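Local coordinates for protein xyloglucan-specific endo-beta-1,4-glucanase BoGH9A (Bacteroides ovatus, PDB 6DHT) that hydrolyses internal beta-1,4-glucosidic linkages in the xyloglucan backbone, releasing xyloglucan oligosaccharides, at residues A426-G429 against K433-F436; E348-T353 against E395-F400; Y315-L320 against P326-G331. All coordinates share one frame; numbering follows the deposited sequence.

Interaction 1: residues A426-G429 against K433-F436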
ATOM      1  N   ALA A 426      -2.841  18.157  -9.502  1.00 15.85           N
ATOM      2  CA  ALA A 426      -3.116  16.716  -9.308  1.00 15.69           C
ATOM      3  C   ALA A 426      -4.546  16.511  -8.887  1.00 17.76           C
ATOM      4  O   ALA A 426      -5.152  17.363  -8.270  1.00 18.22           O
ATOM      5  CB  ALA A 426      -2.194  16.092  -8.255  1.00 16.51           C
ATOM      6  N   PRO A 427      -5.101  15.320  -9.181  1.00 15.32           N
ATOM      7  CA  PRO A 427      -6.463  15.079  -8.711  1.00 17.68           C
ATOM      8  C   PRO A 427      -6.595  15.115  -7.196  1.00 19.53           C
ATOM      9  O   PRO A 427      -7.609  15.555  -6.655  1.00 21.54           O
ATOM     10  CB  PRO A 427      -6.769  13.670  -9.228  1.00 18.44           C
ATOM     11  CG  PRO A 427      -5.811  13.383 -10.267  1.00 21.96           C
ATOM     12  CD  PRO A 427      -4.622  14.275 -10.103  1.00 16.61           C
ATOM     13  N   TYR A 428      -5.566  14.625  -6.514  1.00 14.97           N
ATOM     14  CA  TYR A 428      -5.533  14.599  -5.066  1.00 16.73           C
ATOM     15  C   TYR A 428      -4.955  15.898  -4.487  1.00 15.86           C
ATOM     16  O   TYR A 428      -3.953  16.403  -4.977  1.00 16.42           O
ATOM     17  CB  TYR A 428      -4.677  13.416  -4.592  1.00 16.05           C
ATOM     18  CG  TYR A 428      -4.520  13.414  -3.089  1.00 15.71           C
ATOM     19  CD1 TYR A 428      -5.490  12.862  -2.260  1.00 16.08           C
ATOM     20  CD2 TYR A 428      -3.435  14.025  -2.471  1.00 14.04           C
ATOM     21  CE1 TYR A 428      -5.368  12.879  -0.889  1.00 17.30           C
ATOM     22  CE2 TYR A 428      -3.311  14.049  -1.099  1.00 15.56           C
ATOM     23  CZ  TYR A 428      -4.286  13.494  -0.304  1.00 16.45           C
ATOM     24  OH  TYR A 428      -4.173  13.497   1.076  1.00 16.43           O
ATOM     25  N   GLY A 429      -5.601  16.421  -3.449  1.00 17.46           N
ATOM     26  CA  GLY A 429      -4.986  17.422  -2.588  1.00 17.63           C
ATOM     27  C   GLY A 429      -5.644  18.779  -2.575  1.00 21.78           C
ATOM     28  O   GLY A 429      -5.092  19.680  -1.970  1.00 19.09           O
ATOM     29  N   LYS A 433     -11.386  17.303   2.587  1.00 25.90           N
ATOM     30  CA  LYS A 433     -11.715  15.950   2.995  1.00 27.47           C
ATOM     31  C   LYS A 433     -10.675  14.946   2.512  1.00 25.68           C
ATOM     32  O   LYS A 433     -10.771  13.758   2.817  1.00 26.28           O
ATOM     33  CB  LYS A 433     -13.094  15.563   2.462  1.00 33.87           C
ATOM     34  CG  LYS A 433     -14.207  16.357   3.119  1.00 36.69           C
ATOM     35  CD  LYS A 433     -15.571  15.950   2.611  1.00 40.84           C
ATOM     36  CE  LYS A 433     -16.653  16.504   3.525  1.00 48.93           C
ATOM     37  NZ  LYS A 433     -18.012  16.059   3.129  1.00 58.50           N
ATOM     38  N   ASP A 434      -9.699  15.425   1.747  1.00 22.97           N
ATOM     39  CA  ASP A 434      -8.610  14.578   1.251  1.00 20.46           C
ATOM     40  C   ASP A 434      -7.616  14.230   2.354  1.00 21.70           C
ATOM     41  O   ASP A 434      -6.704  13.424   2.130  1.00 18.69           O
ATOM     42  CB  ASP A 434      -7.815  15.292   0.163  1.00 17.92           C
ATOM     43  CG  ASP A 434      -8.578  15.471  -1.122  1.00 22.60           C
ATOM     44  OD1 ASP A 434      -9.630  14.816  -1.284  1.00 25.79           O
ATOM     45  OD2 ASP A 434      -8.093  16.229  -1.999  1.00 23.42           O
ATOM     46  N   PHE A 435      -7.752  14.869   3.513  1.00 21.57           N
ATOM     47  CA  PHE A 435      -6.758  14.754   4.588  1.00 18.09           C
ATOM     48  C   PHE A 435      -7.316  14.131   5.848  1.00 20.78           C
ATOM     49  O   PHE A 435      -8.289  14.609   6.419  1.00 24.36           O
ATOM     50  CB  PHE A 435      -6.152  16.129   4.839  1.00 20.06           C
ATOM     51  CG  PHE A 435      -5.682  16.769   3.579  1.00 22.98           C
ATOM     52  CD1 PHE A 435      -4.524  16.328   2.968  1.00 16.97           C
ATOM     53  CD2 PHE A 435      -6.436  17.751   2.962  1.00 23.98           C
ATOM     54  CE1 PHE A 435      -4.102  16.864   1.773  1.00 21.16           C
ATOM     55  CE2 PHE A 435      -6.020  18.298   1.767  1.00 22.43           C
ATOM     56  CZ  PHE A 435      -4.862  17.840   1.158  1.00 21.85           C
ATOM     57  N   PHE A 436      -6.671  13.054   6.279  1.00 17.68           N
ATOM     58  CA  PHE A 436      -7.163  12.188   7.326  1.00 17.96           C
ATOM     59  C   PHE A 436      -6.100  11.123   7.576  1.00 16.44           C
ATOM     60  O   PHE A 436      -5.096  11.105   6.870  1.00 18.62           O
ATOM     61  CB  PHE A 436      -8.509  11.534   6.939  1.00 19.46           C
ATOM     62  CG  PHE A 436      -8.466  10.687   5.668  1.00 17.95           C
ATOM     63  CD1 PHE A 436      -8.197   9.340   5.735  1.00 18.02           C
ATOM     64  CD2 PHE A 436      -8.748  11.256   4.436  1.00 21.24           C
ATOM     65  CE1 PHE A 436      -8.168   8.574   4.594  1.00 20.72           C
ATOM     66  CE2 PHE A 436      -8.716  10.492   3.275  1.00 20.77           C
ATOM     67  CZ  PHE A 436      -8.438   9.149   3.367  1.00 18.87           C
TER
HETATM   68  O   HOH W   1      -8.636  17.274  -4.706  1.00 23.07           O

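Interaction 2: residues E348-T353 against E395-F400. With EDO (1,2-ethanediol), chain L.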
ATOM      1  N   GLU A 348     -12.237 -14.520  -6.255  1.00 15.88           N
ATOM      2  CA  GLU A 348     -10.992 -15.248  -6.331  1.00 14.28           C
ATOM      3  C   GLU A 348     -11.233 -16.749  -6.406  1.00 15.27           C
ATOM      4  O   GLU A 348     -10.534 -17.432  -7.117  1.00 14.68           O
ATOM      5  CB  GLU A 348     -10.089 -14.901  -5.134  1.00 15.60           C
ATOM      6  CG  GLU A 348      -9.626 -13.455  -5.061  1.00 14.73           C
ATOM      7  CD  GLU A 348      -8.568 -13.091  -6.119  1.00 18.05           C
ATOM      8  OE1 GLU A 348      -8.182 -13.933  -6.981  1.00 18.07           O
ATOM      9  OE2 GLU A 348      -8.113 -11.919  -6.083  1.00 16.88           O
ATOM     10  N   LEU A 349     -12.165 -17.250  -5.594  1.00 16.40           N
ATOM     11  CA  LEU A 349     -12.441 -18.680  -5.611  1.00 18.35           C
ATOM     12  C   LEU A 349     -13.025 -19.125  -6.947  1.00 17.39           C
ATOM     13  O   LEU A 349     -12.675 -20.178  -7.447  1.00 17.93           O
ATOM     14  CB  LEU A 349     -13.345 -19.073  -4.441  1.00 17.40           C
ATOM     15  CG  LEU A 349     -12.529 -19.228  -3.144  1.00 17.68           C
ATOM     16  CD1 LEU A 349     -13.397 -19.125  -1.906  1.00 21.90           C
ATOM     17  CD2 LEU A 349     -11.693 -20.512  -3.139  1.00 20.28           C
ATOM     18  N   TYR A 350     -13.873 -18.295  -7.537  1.00 15.56           N
ATOM     19  CA  TYR A 350     -14.357 -18.582  -8.884  1.00 15.70           C
ATOM     20  C   TYR A 350     -13.205 -18.674  -9.888  1.00 17.67           C
ATOM     21  O   TYR A 350     -13.156 -19.597 -10.715  1.00 18.15           O
ATOM     22  CB  TYR A 350     -15.352 -17.530  -9.338  1.00 16.83           C
ATOM     23  CG  TYR A 350     -15.897 -17.716 -10.752  1.00 16.71           C
ATOM     24  CD1 TYR A 350     -16.389 -18.950 -11.177  1.00 17.95           C
ATOM     25  CD2 TYR A 350     -15.953 -16.656 -11.645  1.00 17.92           C
ATOM     26  CE1 TYR A 350     -16.905 -19.119 -12.459  1.00 18.89           C
ATOM     27  CE2 TYR A 350     -16.484 -16.813 -12.912  1.00 17.59           C
ATOM     28  CZ  TYR A 350     -16.952 -18.048 -13.316  1.00 20.81           C
ATOM     29  OH  TYR A 350     -17.476 -18.207 -14.585  1.00 20.33           O
ATOM     30  N   PHE A 351     -12.276 -17.723  -9.857  1.00 16.44           N
ATOM     31  CA  PHE A 351     -11.193 -17.750 -10.839  1.00 14.83           C
ATOM     32  C   PHE A 351     -10.187 -18.866 -10.585  1.00 17.47           C
ATOM     33  O   PHE A 351      -9.613 -19.408 -11.524  1.00 21.93           O
ATOM     34  CB  PHE A 351     -10.519 -16.373 -10.953  1.00 16.54           C
ATOM     35  CG  PHE A 351     -11.431 -15.336 -11.559  1.00 16.93           C
ATOM     36  CD1 PHE A 351     -12.017 -15.557 -12.808  1.00 17.44           C
ATOM     37  CD2 PHE A 351     -11.738 -14.176 -10.885  1.00 20.56           C
ATOM     38  CE1 PHE A 351     -12.881 -14.643 -13.348  1.00 20.78           C
ATOM     39  CE2 PHE A 351     -12.604 -13.247 -11.427  1.00 19.29           C
ATOM     40  CZ  PHE A 351     -13.171 -13.476 -12.667  1.00 19.47           C
ATOM     41  N   SER A 352     -10.024 -19.271  -9.333  1.00 17.12           N
ATOM     42  CA  SER A 352      -9.119 -20.376  -9.036  1.00 17.23           C
ATOM     43  C   SER A 352      -9.718 -21.782  -9.230  1.00 19.78           C
ATOM     44  O   SER A 352      -8.970 -22.709  -9.495  1.00 23.36           O
ATOM     45  CB  SER A 352      -8.596 -20.271  -7.617  1.00 20.18           C
ATOM     46  OG  SER A 352      -7.866 -19.049  -7.469  1.00 19.48           O
ATOM     47  N   THR A 353     -11.035 -21.922  -9.098  1.00 18.68           N
ATOM     48  CA  THR A 353     -11.667 -23.248  -9.175  1.00 19.56           C
ATOM     49  C   THR A 353     -12.564 -23.411 -10.387  1.00 21.04           C
ATOM     50  O   THR A 353     -12.842 -24.543 -10.795  1.00 20.47           O
ATOM     51  CB  THR A 353     -12.533 -23.568  -7.930  1.00 16.54           C
ATOM     52  OG1 THR A 353     -13.730 -22.782  -7.931  1.00 19.32           O
ATOM     53  CG2 THR A 353     -11.752 -23.374  -6.640  1.00 22.39           C
ATOM     54  N   GLU A 395     -19.879 -15.135 -22.285  1.00 17.86           N
ATOM     55  CA  GLU A 395     -20.716 -13.977 -22.552  1.00 17.85           C
ATOM     56  C   GLU A 395     -21.218 -13.301 -21.275  1.00 18.88           C
ATOM     57  O   GLU A 395     -21.102 -12.078 -21.136  1.00 17.40           O
ATOM     58  CB  GLU A 395     -21.908 -14.354 -23.454  1.00 18.97           C
ATOM     59  CG  GLU A 395     -22.741 -13.146 -23.812  1.00 20.47           C
ATOM     60  CD  GLU A 395     -23.955 -13.468 -24.655  1.00 33.32           C
ATOM     61  OE1 GLU A 395     -24.115 -14.641 -25.071  1.00 25.33           O
ATOM     62  OE2 GLU A 395     -24.739 -12.531 -24.914  1.00 32.08           O
ATOM     63  N   ALA A 396     -21.752 -14.073 -20.339  1.00 17.53           N
ATOM     64  CA  ALA A 396     -22.318 -13.509 -19.123  1.00 19.53           C
ATOM     65  C   ALA A 396     -21.205 -12.868 -18.285  1.00 16.55           C
ATOM     66  O   ALA A 396     -21.398 -11.802 -17.700  1.00 19.18           O
ATOM     67  CB  ALA A 396     -23.040 -14.585 -18.320  1.00 18.36           C
ATOM     68  N   ASP A 397     -20.063 -13.540 -18.206  1.00 17.32           N
ATOM     69  CA  ASP A 397     -18.952 -13.038 -17.395  1.00 17.23           C
ATOM     70  C   ASP A 397     -18.358 -11.770 -18.003  1.00 19.55           C
ATOM     71  O   ASP A 397     -17.974 -10.837 -17.266  1.00 16.76           O
ATOM     72  CB  ASP A 397     -17.870 -14.094 -17.226  1.00 16.35           C
ATOM     73  CG  ASP A 397     -18.257 -15.177 -16.236  1.00 16.02           C
ATOM     74  OD1 ASP A 397     -19.317 -15.043 -15.598  1.00 20.42           O
ATOM     75  OD2 ASP A 397     -17.473 -16.126 -16.113  1.00 20.10           O
ATOM     76  N   ARG A 398     -18.282 -11.705 -19.323  1.00 18.03           N
ATOM     77  CA  ARG A 398     -17.787 -10.515 -19.993  1.00 16.07           C
ATOM     78  C   ARG A 398     -18.742  -9.359 -19.784  1.00 20.93           C
ATOM     79  O   ARG A 398     -18.315  -8.222 -19.544  1.00 19.28           O
ATOM     80  CB  ARG A 398     -17.604 -10.789 -21.481  1.00 20.31           C
ATOM     81  CG  ARG A 398     -16.819  -9.704 -22.154  1.00 34.81           C
ATOM     82  CD  ARG A 398     -15.350 -10.076 -22.221  1.00 43.08           C
ATOM     83  NE  ARG A 398     -14.603  -9.462 -21.140  1.00 44.12           N
ATOM     84  CZ  ARG A 398     -13.437  -9.902 -20.678  1.00 39.13           C
ATOM     85  NH1 ARG A 398     -12.852 -10.984 -21.181  1.00 40.50           N
ATOM     86  NH2 ARG A 398     -12.865  -9.249 -19.692  1.00 41.54           N
ATOM     87  N   ARG A 399     -20.036  -9.632 -19.798  1.00 18.46           N
ATOM     88  CA  ARG A 399     -21.030  -8.603 -19.573  1.00 20.11           C
ATOM     89  C   ARG A 399     -20.886  -8.050 -18.146  1.00 18.04           C
ATOM     90  O   ARG A 399     -20.981  -6.834 -17.930  1.00 20.61           O
ATOM     91  CB  ARG A 399     -22.426  -9.180 -19.793  1.00 21.19           C
ATOM     92  CG  ARG A 399     -23.573  -8.184 -19.683  1.00 30.66           C
ATOM     93  CD  ARG A 399     -24.857  -8.905 -19.278  1.00 40.20           C
ATOM     94  NE  ARG A 399     -24.996 -10.185 -19.978  1.00 54.57           N
ATOM     95  CZ  ARG A 399     -25.549 -11.284 -19.466  1.00 49.75           C
ATOM     96  NH1 ARG A 399     -26.041 -11.291 -18.231  1.00 52.95           N
ATOM     97  NH2 ARG A 399     -25.607 -12.390 -20.198  1.00 47.28           N
ATOM     98  N   PHE A 400     -20.682  -8.937 -17.179  1.00 16.42           N
ATOM     99  CA  PHE A 400     -20.488  -8.511 -15.808  1.00 20.52           C
ATOM    100  C   PHE A 400     -19.217  -7.660 -15.682  1.00 20.64           C
ATOM    101  O   PHE A 400     -19.259  -6.551 -15.116  1.00 18.45           O
ATOM    102  CB  PHE A 400     -20.410  -9.713 -14.879  1.00 16.76           C
ATOM    103  CG  PHE A 400     -20.295  -9.342 -13.426  1.00 18.03           C
ATOM    104  CD1 PHE A 400     -21.286  -8.599 -12.820  1.00 21.76           C
ATOM    105  CD2 PHE A 400     -19.216  -9.757 -12.683  1.00 19.59           C
ATOM    106  CE1 PHE A 400     -21.192  -8.249 -11.476  1.00 23.83           C
ATOM    107  CE2 PHE A 400     -19.108  -9.419 -11.334  1.00 19.96           C
ATOM    108  CZ  PHE A 400     -20.096  -8.673 -10.734  1.00 21.37           C
TER
HETATM  109  C1  EDO L 611     -14.109  -5.685 -19.266  1.00 40.58           C
HETATM  110  O1  EDO L 611     -14.649  -6.788 -20.006  1.00 44.19           O
HETATM  111  C2  EDO L 611     -12.636  -5.948 -18.970  1.00 37.63           C
HETATM  112  O2  EDO L 611     -11.869  -5.680 -20.148  1.00 43.16           O

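Interaction 3: residues Y315-L320 against P326-G331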
ATOM      1  N   TYR A 315     -15.584  -8.494  14.248  1.00 26.71           N
ATOM      2  CA  TYR A 315     -14.647  -8.321  15.336  1.00 30.79           C
ATOM      3  C   TYR A 315     -14.958  -7.013  16.009  1.00 24.95           C
ATOM      4  O   TYR A 315     -14.663  -5.944  15.477  1.00 25.04           O
ATOM      5  CB  TYR A 315     -13.187  -8.295  14.865  1.00 30.27           C
ATOM      6  CG  TYR A 315     -12.229  -8.240  16.042  1.00 23.50           C
ATOM      7  CD1 TYR A 315     -11.929  -9.393  16.747  1.00 24.45           C
ATOM      8  CD2 TYR A 315     -11.637  -7.054  16.440  1.00 23.52           C
ATOM      9  CE1 TYR A 315     -11.068  -9.368  17.828  1.00 22.08           C
ATOM     10  CE2 TYR A 315     -10.776  -7.016  17.523  1.00 22.87           C
ATOM     11  CZ  TYR A 315     -10.501  -8.180  18.216  1.00 22.01           C
ATOM     12  OH  TYR A 315      -9.650  -8.173  19.296  1.00 25.38           O
ATOM     13  N   ASN A 316     -15.579  -7.102  17.181  1.00 34.23           N
ATOM     14  CA  ASN A 316     -15.821  -5.934  18.020  1.00 35.77           C
ATOM     15  C   ASN A 316     -15.010  -6.071  19.297  1.00 34.81           C
ATOM     16  O   ASN A 316     -15.288  -6.945  20.126  1.00 32.52           O
ATOM     17  CB  ASN A 316     -17.309  -5.800  18.355  1.00 36.76           C
ATOM     18  CG  ASN A 316     -17.634  -4.476  19.000  1.00 32.65           C
ATOM     19  OD1 ASN A 316     -17.012  -4.089  19.981  1.00 32.91           O
ATOM     20  ND2 ASN A 316     -18.588  -3.753  18.425  1.00 39.83           N
ATOM     21  N   GLN A 317     -14.011  -5.213  19.455  1.00 32.50           N
ATOM     22  CA  GLN A 317     -13.054  -5.384  20.540  1.00 31.74           C
ATOM     23  C   GLN A 317     -13.672  -4.998  21.878  1.00 32.84           C
ATOM     24  O   GLN A 317     -13.425  -5.647  22.891  1.00 31.60           O
ATOM     25  CB  GLN A 317     -11.798  -4.551  20.300  1.00 28.18           C
ATOM     26  CG  GLN A 317     -10.641  -4.978  21.174  1.00 28.95           C
ATOM     27  CD  GLN A 317      -9.308  -4.736  20.503  1.00 23.51           C
ATOM     28  OE1 GLN A 317      -8.732  -5.643  19.903  1.00 26.48           O
ATOM     29  NE2 GLN A 317      -8.810  -3.527  20.613  1.00 24.92           N
ATOM     30  N   ASN A 318     -14.445  -3.924  21.875  1.00 33.17           N
ATOM     31  CA  ASN A 318     -15.150  -3.504  23.084  1.00 35.35           C
ATOM     32  C   ASN A 318     -16.043  -4.617  23.638  1.00 42.14           C
ATOM     33  O   ASN A 318     -16.024  -4.892  24.842  1.00 36.45           O
ATOM     34  CB  ASN A 318     -15.956  -2.234  22.817  1.00 37.64           C
ATOM     35  CG  ASN A 318     -15.116  -0.964  22.954  1.00 55.48           C
ATOM     36  OD1 ASN A 318     -13.901  -1.028  23.171  1.00 58.38           O
ATOM     37  ND2 ASN A 318     -15.762   0.195  22.827  1.00 59.05           N
ATOM     38  N   LEU A 319     -16.809  -5.277  22.775  1.00 34.66           N
ATOM     39  CA  LEU A 319     -17.650  -6.378  23.229  1.00 34.71           C
ATOM     40  C   LEU A 319     -16.829  -7.566  23.686  1.00 40.84           C
ATOM     41  O   LEU A 319     -17.220  -8.282  24.601  1.00 39.62           O
ATOM     42  CB  LEU A 319     -18.593  -6.831  22.126  1.00 34.44           C
ATOM     43  CG  LEU A 319     -19.609  -5.808  21.644  1.00 42.92           C
ATOM     44  CD1 LEU A 319     -20.518  -6.485  20.639  1.00 42.17           C
ATOM     45  CD2 LEU A 319     -20.411  -5.213  22.806  1.00 45.16           C
ATOM     46  N   LEU A 320     -15.694  -7.788  23.035  1.00 34.01           N
ATOM     47  CA  LEU A 320     -14.824  -8.892  23.385  1.00 30.63           C
ATOM     48  C   LEU A 320     -14.280  -8.658  24.788  1.00 34.95           C
ATOM     49  O   LEU A 320     -14.182  -9.584  25.595  1.00 34.86           O
ATOM     50  CB  LEU A 320     -13.682  -8.984  22.370  1.00 34.35           C
ATOM     51  CG  LEU A 320     -12.672 -10.120  22.507  1.00 32.46           C
ATOM     52  CD1 LEU A 320     -12.088 -10.446  21.128  1.00 34.15           C
ATOM     53  CD2 LEU A 320     -11.552  -9.759  23.477  1.00 31.80           C
ATOM     54  N   PRO A 326      -7.328 -11.610  29.206  1.00 29.15           N
ATOM     55  CA  PRO A 326      -7.080 -10.185  29.412  1.00 32.12           C
ATOM     56  C   PRO A 326      -7.693  -9.337  28.313  1.00 28.94           C
ATOM     57  O   PRO A 326      -7.895  -9.824  27.191  1.00 29.46           O
ATOM     58  CB  PRO A 326      -5.550 -10.085  29.368  1.00 28.23           C
ATOM     59  CG  PRO A 326      -5.133 -11.220  28.529  1.00 31.53           C
ATOM     60  CD  PRO A 326      -6.100 -12.329  28.833  1.00 28.36           C
ATOM     61  N   ALA A 327      -7.999  -8.091  28.632  1.00 29.60           N
ATOM     62  CA  ALA A 327      -8.546  -7.178  27.650  1.00 30.29           C
ATOM     63  C   ALA A 327      -7.490  -6.953  26.571  1.00 30.03           C
ATOM     64  O   ALA A 327      -6.295  -6.947  26.856  1.00 29.62           O
ATOM     65  CB  ALA A 327      -8.923  -5.875  28.300  1.00 33.79           C
ATOM     66  N   ILE A 328      -7.949  -6.798  25.333  1.00 29.63           N
ATOM     67  CA  ILE A 328      -7.077  -6.552  24.188  1.00 27.97           C
ATOM     68  C   ILE A 328      -7.273  -5.114  23.742  1.00 20.26           C
ATOM     69  O   ILE A 328      -8.407  -4.689  23.547  1.00 25.74           O
ATOM     70  CB  ILE A 328      -7.454  -7.488  23.030  1.00 28.38           C
ATOM     71  CG1 ILE A 328      -7.449  -8.952  23.483  1.00 24.11           C
ATOM     72  CG2 ILE A 328      -6.520  -7.257  21.833  1.00 23.43           C
ATOM     73  CD1 ILE A 328      -6.106  -9.478  23.918  1.00 24.73           C
ATOM     74  N   ALA A 329      -6.189  -4.345  23.580  1.00 22.11           N
ATOM     75  CA  ALA A 329      -6.301  -2.923  23.258  1.00 19.95           C
ATOM     76  C   ALA A 329      -5.482  -2.468  22.049  1.00 18.61           C
ATOM     77  O   ALA A 329      -5.259  -1.279  21.855  1.00 21.37           O
ATOM     78  CB  ALA A 329      -5.898  -2.093  24.475  1.00 26.29           C
ATOM     79  N   THR A 330      -5.067  -3.439  21.244  1.00 20.69           N
ATOM     80  CA  THR A 330      -4.271  -3.164  20.047  1.00 21.02           C
ATOM     81  C   THR A 330      -5.221  -2.969  18.861  1.00 21.63           C
ATOM     82  O   THR A 330      -6.416  -2.898  19.050  1.00 20.69           O
ATOM     83  CB  THR A 330      -3.319  -4.306  19.789  1.00 17.78           C
ATOM     84  OG1 THR A 330      -4.075  -5.498  19.639  1.00 19.73           O
ATOM     85  CG2 THR A 330      -2.351  -4.471  20.958  1.00 20.39           C
ATOM     86  N   GLY A 331      -4.702  -2.890  17.628  1.00 19.13           N
ATOM     87  CA  GLY A 331      -5.518  -2.449  16.503  1.00 24.49           C
ATOM     88  C   GLY A 331      -6.779  -3.275  16.281  1.00 17.87           C
ATOM     89  O   GLY A 331      -6.722  -4.494  16.250  1.00 18.73           O
TER

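Interaction 1: residues A426-G429 against K433-F436
Asp434 OD2 accepts from three donors: the backbone amides of Gly429 and of Asp431, between the two segments, and a water. Gly429 N lies 2.9 Å from Asp434 OD2 with a moderately bent N-H...O angle of 146°, approaching from above the carboxylate plane. The water donates to the same oxygen at 3.0 Å from Asp434 OD2 and also to Pro427 O, so it bridges the segments alongside the direct bond. Asp434 OD1 forms a salt bridge with Lys443. This lysine and the N-H donors probably favour the ionised carboxylate, and bonds to both oxygens limit its rotation.

A second polar link uses the backbone of the same aspartate. Tyr428 OH donates to Asp434 O at 2.7 Å, standing above the carbonyl plane. The ring reaches that oxygen because CG is anti to the backbone N (chi1 175°), which lays the phenol alongside the aspartate side chain, the two pointing opposite ways with their planes only modestly inclined; Tyr428 CE1 is 3.6 Å from Asp434 CB. The Phe435 ring is turned 69° from that of Tyr428 in an oblique pairing, with Tyr428 OH 3.4 Å from Phe435 CD1, while Gly429 O sits at its edge, 3.6 Å from Phe435 CZ. At the backbone angles of Gly429 a CB would jam against the carbonyl O of Tyr428, which by itself calls for glycine.

Both segments belong to the loop joining helices 395-416 and 439-458 of the family 9 (alpha/alpha)6 barrel, away from the annotated sites. Tyr428 packs on Cys439 and Cys444 of helix 439-458 and meets Tyr473 of helix 461-474 edge-to-face; Phe435 touches that same tyrosine, so the folded loop rests on both helices.

Interaction 2: residues E348-T353 against E395-F400
A trans first torsion in Tyr350 (chi1 179°) swings its ring toward Asp397, whose CG lies beside the backbone N (chi1 -75°); phenol and carboxylate approach from opposite directions, the hydroxyl meeting one carboxylate oxygen, between two helices of the family 9 (alpha/alpha)6 barrel. The helices, 339-353 and 395-416, are well separated here: the closest CA pair, Tyr350 CA and Asp397 CA, is 11.1 Å apart. Direct contact between the segments is thus this one polar bridge, burying only 78 Å², while Phe351 and Phe400 share an apolar neighbour, Trp386, on which each packs edge-to-face.

Tyr350 OH donates to Asp397 OD2 at 2.6 Å, a short bond that uses the syn lone pair of the carboxylate oxygen. The acceptor lies at the edge of the tyrosine ring and near its plane, with Asp397 OD2 also 3.4 Å from Tyr350 CE2. Ring and carboxylate planes stand almost perpendicular, at 85°. Asp397 OD1 is in a salt bridge with Arg359 of helix 356-364, whose side chain also touches Tyr350. The arginine thus draws a third helix into the bridge, and its charge would be expected to favour the ionised carboxylate.

Inside the first segment, Phe351 presents one face to Tyr350, with CD2 over the outer part of the ring, and forms a cation-pi contact with Arg391. The helix finishes near Thr353, where Leu349 O accepts from both Thr353 N and Thr353 OG1, on opposite faces of its carbonyl plane. On the second helix, Arg398 bends at chi2 and chi3 and turns its guanidinium edge to a bound 1,2-ethanediol, probably from the crystallisation liquor: O1 of the diol accepts from Arg398 NE at 2.9 Å and from Arg398 NH2 at 3.1 Å.

Interaction 3: residues Y315-L320 against P326-G331
Gln317 and Ile328 face each other across two roughly antiparallel segments, Gln317 CA 7.1 Å from Ile328 CA and Leu320 CA 7.8 Å from Ala327 CA. They are an N-capped short helix and the loop after it, in the connection between helices 292-309 and 339-353 of the family 9 (alpha/alpha)6 barrel. Asn316 is the N-cap: its OD1 accepts from Leu319 N at 3.0 Å. The loop passes the predicted active site: the Thr330 side chain, whose OG1 is hydrogen-bonded to Thr241, lies about 5 Å from that of Asp171, the predicted nucleophile, a proximity rather than a contact.

Gln317 carries the contact. With CG trans to the backbone N (chi1 -164°) and the chain extended beyond it, the side chain crosses Ile328 at about a right angle, and Gln317 NE2 donates to Thr330 O at 2.9 Å in a nearly straight bond (168°), close to the amide plane and in the carbonyl plane. Beside this polar grip Leu320 CD2 rests 4.2 Å from Ile328 CG1, and Gln317 OE1 is 3.4 Å from Ile328 CG2. The amide's rotation is also set from its other end, where Gln317 OE1 accepts from Lys239 and, in the carbonyl plane on a lone pair, from Tyr315 OH at 2.8 Å.

Overall arrangement
All three contacts lie within the family 9 glycosidase range, follow one another along the chain and do not touch; their centres are 32 to 37 Å apart. Interactions 1 and 3 are buried and local, each joining segments separated by a few residues, and side chains there pair with backbone amides or carbonyls. Interaction 2 is only partly buried and spans 41 intervening residues, linking two separated helices by one direct side-chain bond, with Arg359 as a second partner of the aspartate. Helix 395-416 connects two of them: its start takes part in interaction 2, and interaction 1 lies in the loop that follows it. Of the three, only interaction 3 approaches the predicted catalytic residues.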